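Local structure of E3 ubiquitin-protein ligase HERC2 (Homo sapiens, 4L1M) at residues Gln90-Arg95 with Glu138-Ile143; Glu306-Lys311 with Glu331-Gly336. The protein is a HECT-type E3 ubiquitin ligase that probably transfers ubiquitin to substrate proteins; the part modelled is its first RCC1-like beta-propeller domain. All blocks are in the same frame, centred on the assembly; numbering follows the deposited sequence.

Contact 1: Gln90-Arg95 with Glu138-Ile143; sequences QGLASR and EEPKVI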
# COMPACT_ATOMS: atom_id res chain seq x y z
N GLN A 90 -21.66 -1.54 -4.98
CA GLN A 90 -22.46 -2.05 -6.08
C GLN A 90 -21.65 -2.06 -7.39
O GLN A 90 -20.77 -1.22 -7.60
CB GLN A 90 -23.72 -1.18 -6.24
CG GLN A 90 -24.71 -1.30 -5.07
CD GLN A 90 -25.38 -2.67 -5.00
OE1 GLN A 90 -25.25 -3.48 -5.92
NE2 GLN A 90 -26.10 -2.93 -3.91
N GLY A 91 -21.96 -2.99 -8.27
CA GLY A 91 -21.28 -3.07 -9.56
C GLY A 91 -20.20 -4.12 -9.60
O GLY A 91 -19.63 -4.37 -10.66
N LEU A 92 -19.94 -4.76 -8.46
CA LEU A 92 -19.02 -5.90 -8.40
C LEU A 92 -19.71 -7.23 -8.12
O LEU A 92 -19.06 -8.29 -8.18
CB LEU A 92 -17.98 -5.66 -7.32
CG LEU A 92 -17.16 -4.38 -7.47
CD1 LEU A 92 -16.25 -4.24 -6.28
CD2 LEU A 92 -16.34 -4.38 -8.76
N ALA A 93 -21.01 -7.20 -7.82
CA ALA A 93 -21.77 -8.42 -7.51
C ALA A 93 -21.55 -9.53 -8.53
O ALA A 93 -21.47 -10.71 -8.17
CB ALA A 93 -23.26 -8.12 -7.37
N SER A 94 -21.43 -9.16 -9.81
CA SER A 94 -21.17 -10.15 -10.86
C SER A 94 -19.96 -11.07 -10.55
O SER A 94 -19.99 -12.26 -10.82
CB SER A 94 -20.96 -9.44 -12.21
N ARG A 95 -18.90 -10.50 -9.97
CA ARG A 95 -17.59 -11.18 -9.93
C ARG A 95 -17.07 -11.48 -8.51
O ARG A 95 -17.56 -10.96 -7.52
CB ARG A 95 -16.55 -10.35 -10.73
N GLU A 138 -18.63 7.16 -10.03
CA GLU A 138 -19.21 6.78 -8.75
C GLU A 138 -19.12 5.25 -8.52
O GLU A 138 -18.95 4.80 -7.39
CB GLU A 138 -20.67 7.26 -8.65
CG GLU A 138 -20.81 8.77 -8.57
N GLU A 139 -19.22 4.46 -9.59
CA GLU A 139 -19.22 3.01 -9.47
C GLU A 139 -18.17 2.32 -10.32
O GLU A 139 -17.80 2.82 -11.38
CB GLU A 139 -20.59 2.46 -9.81
CG GLU A 139 -21.63 2.78 -8.75
CD GLU A 139 -23.01 2.25 -9.16
OE1 GLU A 139 -23.90 3.04 -9.55
OE2 GLU A 139 -23.18 1.02 -9.14
N PRO A 140 -17.68 1.16 -9.83
CA PRO A 140 -16.66 0.38 -10.52
C PRO A 140 -16.97 0.14 -11.99
O PRO A 140 -18.10 -0.14 -12.36
CB PRO A 140 -16.67 -0.95 -9.77
CG PRO A 140 -17.10 -0.60 -8.39
CD PRO A 140 -18.07 0.54 -8.55
N LYS A 141 -15.94 0.27 -12.81
CA LYS A 141 -16.01 0.03 -14.22
C LYS A 141 -14.81 -0.80 -14.64
O LYS A 141 -13.68 -0.54 -14.22
CB LYS A 141 -16.00 1.36 -14.98
CG LYS A 141 -16.15 1.19 -16.48
CD LYS A 141 -16.23 2.52 -17.20
CE LYS A 141 -16.46 2.32 -18.68
NZ LYS A 141 -15.86 3.45 -19.43
N VAL A 142 -15.05 -1.76 -15.52
CA VAL A 142 -14.00 -2.65 -16.00
C VAL A 142 -13.03 -1.82 -16.81
O VAL A 142 -13.46 -1.03 -17.63
CB VAL A 142 -14.54 -3.77 -16.94
CG1 VAL A 142 -13.41 -4.64 -17.43
CG2 VAL A 142 -15.54 -4.63 -16.20
N ILE A 143 -11.73 -2.01 -16.58
CA ILE A 143 -10.72 -1.45 -17.45
C ILE A 143 -10.55 -2.42 -18.61
O ILE A 143 -9.87 -3.44 -18.48
CB ILE A 143 -9.38 -1.26 -16.75
CG1 ILE A 143 -9.51 -0.33 -15.53
CG2 ILE A 143 -8.36 -0.71 -17.73
CD1 ILE A 143 -8.19 -0.11 -14.79
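Leu-92 and Pro-140 make the apolar part of this contact. The leucine's CD2 lies 3.6 Å from Pro-140 CB, and its branch carbon CG comes to 3.9 Å from Pro-140 CG. The two side chains cross at about a right angle, with CD2 and CG of the leucine both resting against ring carbons CB and CG of the proline. Leu-92 gets there with CG anti to its own carbonyl carbon (chi1 -57°), which carries the branched end closer to the proline than its CB is. The same leucine also rests on Tyr-119, and Pro-140 on Trp-121, both from strand 118-122, so the pair sits over the neighbouring strand of the blade.

Backbone to ring contact comes next. The carbonyl oxygen of Gln-90 approaches Pro-140 CD at 3.4 Å, so it meets the carbon next to the ring nitrogen. Gly-91 runs past at 5.8 Å from CA to the CA of Pro-140; its positive phi of 100° suits a residue without a CB, which would press on Gln-90 O.

Glu-139 brings a charged group to the contact but forms no hydrogen bond across it. Its chain is extended beyond CG and sets OE2 3.6 Å from Gln-90 O and 3.7 Å from Gln-90 CB. Both oxygens are acceptors, so their approach is no bond; the carboxylate merely lies beside Gln-90 at the exposed rim. Within the loop, Arg-95 N donates to Leu-92 O at 2.8 Å and closes the turn from Leu-92 to Arg-95.

This is surface packing in an RCC1-like beta-propeller: the linker from the outer strand 87-88 of one blade to strand 97-101 of the next leans on 140-142, the outer strand of the blade it is entering.

Contact 2: Glu306-Lys311 with Glu331-Gly336; sequences EGLQGK and EVHSWG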
# COMPACT_ATOMS: atom_id res chain seq x y z
N GLU A 306 17.05 -0.83 12.66
CA GLU A 306 17.68 -1.62 13.74
C GLU A 306 16.67 -2.07 14.80
O GLU A 306 16.77 -3.17 15.34
CB GLU A 306 18.87 -0.87 14.39
CG GLU A 306 20.15 -0.74 13.54
CD GLU A 306 21.36 -0.16 14.30
N GLY A 307 15.67 -1.24 15.08
CA GLY A 307 14.67 -1.58 16.09
C GLY A 307 13.90 -2.89 15.88
O GLY A 307 13.26 -3.37 16.79
N LEU A 308 13.95 -3.42 14.65
CA LEU A 308 13.29 -4.69 14.30
C LEU A 308 14.25 -5.87 14.08
O LEU A 308 13.79 -6.98 13.87
CB LEU A 308 12.41 -4.50 13.06
CG LEU A 308 11.29 -3.45 13.15
CD1 LEU A 308 10.56 -3.31 11.82
CD2 LEU A 308 10.29 -3.77 14.25
N GLN A 309 15.56 -5.63 14.09
CA GLN A 309 16.52 -6.74 14.06
C GLN A 309 16.19 -7.68 15.21
O GLN A 309 15.78 -7.24 16.28
CB GLN A 309 17.97 -6.25 14.18
N GLY A 310 16.34 -8.97 14.97
CA GLY A 310 15.90 -9.98 15.92
C GLY A 310 14.51 -10.50 15.62
O GLY A 310 14.19 -11.65 15.91
N LYS A 311 13.66 -9.66 15.03
CA LYS A 311 12.33 -10.08 14.66
C LYS A 311 12.32 -10.38 13.17
O LYS A 311 13.01 -9.76 12.39
CB LYS A 311 11.31 -9.00 15.01
CG LYS A 311 11.37 -8.55 16.47
CD LYS A 311 10.93 -9.65 17.44
CE LYS A 311 11.20 -9.27 18.90
NZ LYS A 311 10.07 -8.62 19.62
N GLU A 331 3.63 -10.62 16.44
CA GLU A 331 3.72 -9.33 17.13
C GLU A 331 3.44 -8.23 16.13
O GLU A 331 3.81 -8.34 14.95
CB GLU A 331 5.11 -9.09 17.72
CG GLU A 331 5.53 -10.02 18.84
CD GLU A 331 6.93 -9.74 19.36
OE1 GLU A 331 7.23 -10.08 20.52
OE2 GLU A 331 7.76 -9.19 18.63
N VAL A 332 2.84 -7.14 16.59
CA VAL A 332 2.58 -5.98 15.73
C VAL A 332 3.33 -4.76 16.26
O VAL A 332 3.00 -4.24 17.33
CB VAL A 332 1.08 -5.67 15.65
CG1 VAL A 332 0.81 -4.56 14.65
CG2 VAL A 332 0.30 -6.93 15.28
N HIS A 333 4.33 -4.31 15.51
CA HIS A 333 5.18 -3.16 15.89
C HIS A 333 4.72 -1.92 15.14
O HIS A 333 4.21 -2.01 14.03
CB HIS A 333 6.62 -3.46 15.54
CG HIS A 333 7.21 -4.58 16.34
ND1 HIS A 333 8.28 -4.38 17.20
CD2 HIS A 333 6.90 -5.89 16.43
CE1 HIS A 333 8.58 -5.52 17.78
NE2 HIS A 333 7.76 -6.46 17.34
N SER A 334 4.91 -0.76 15.73
CA SER A 334 4.61 0.48 15.01
C SER A 334 5.63 1.57 15.34
O SER A 334 6.34 1.48 16.33
CB SER A 334 3.22 0.98 15.37
OG SER A 334 3.21 1.59 16.65
N TRP A 335 5.68 2.58 14.50
CA TRP A 335 6.53 3.76 14.72
C TRP A 335 6.04 4.91 13.85
O TRP A 335 5.26 4.71 12.92
CB TRP A 335 8.00 3.47 14.38
CG TRP A 335 8.24 3.25 12.93
CD1 TRP A 335 8.58 4.18 12.04
CD2 TRP A 335 8.16 2.02 12.22
NE1 TRP A 335 8.73 3.62 10.79
CE2 TRP A 335 8.48 2.28 10.89
CE3 TRP A 335 7.87 0.70 12.60
CZ2 TRP A 335 8.50 1.29 9.91
CZ3 TRP A 335 7.90 -0.28 11.62
CH2 TRP A 335 8.20 0.03 10.29
N GLY A 336 6.55 6.10 14.15
CA GLY A 336 6.29 7.27 13.32
C GLY A 336 5.42 8.30 13.99
O GLY A 336 5.46 8.48 15.21
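His-333 meets Leu-308 first and the Lys-311/Glu-331 ion pair last, so its side chain is the one to follow outward. With CG anti to the carbonyl carbon (chi1 -67°), the imidazole projects from strand 332-335 past the leucine, the two side chains running in opposite directions. CB lies 3.9 Å from Leu-308 CD2, CG 3.8 Å from it, and ND1 comes closer to that methyl, at 3.6 Å; the methyl meets the ring obliquely. Farther along, CE1 is 3.9 Å from Lys-311 NZ, which sits at the ring edge near its plane. At the tip, NE2 donates to Glu-331 OE2 over 3.0 Å, nearly straight at 166°. That oxygen lies in the imidazole plane, although the histidine reaches it from above the carboxylate plane.

Lys-311 NZ meets the syn lone pair of the same OE2, 2.6 Å away, in a salt bridge. Two donors thus grip one oxygen; together they probably favour the charged carboxylate, and the NE2 bond helps fix the rotation of the imidazole. The other methyl of Leu-308, CD1, touches Trp-335 CZ3 at 4.0 Å, while Trp-335 NE1 is hydrogen-bonded to Arg-290 O.

In this RCC1-like beta-propeller the linker between blades packs on the blade it enters: 306-311 lies against the third strand, with a His-carboxylate hydrogen bond and a lysine salt bridge beside the leucine.

Overall arrangement
From the N terminus, the chain leaves strand 87-88 and enters the loop 90-95, builds strands 97-101, 108-113 and 118-122, and returns at 138-143, where contact 1 closes a loop that spans most of one blade. The next blades follow before contact 2 opens at 306-311. It closes sooner, at 331-336, after strands 313-318 and 322-327. The two loops run in series and neither encloses the other. The centres of contact 1 and contact 2 are about 38 Å apart, on opposite sides of the chain's centre, and the contacts do not touch. Each ties an interblade linker to the blade that linker leads into, contact 1 at its fourth strand and contact 2 at its third.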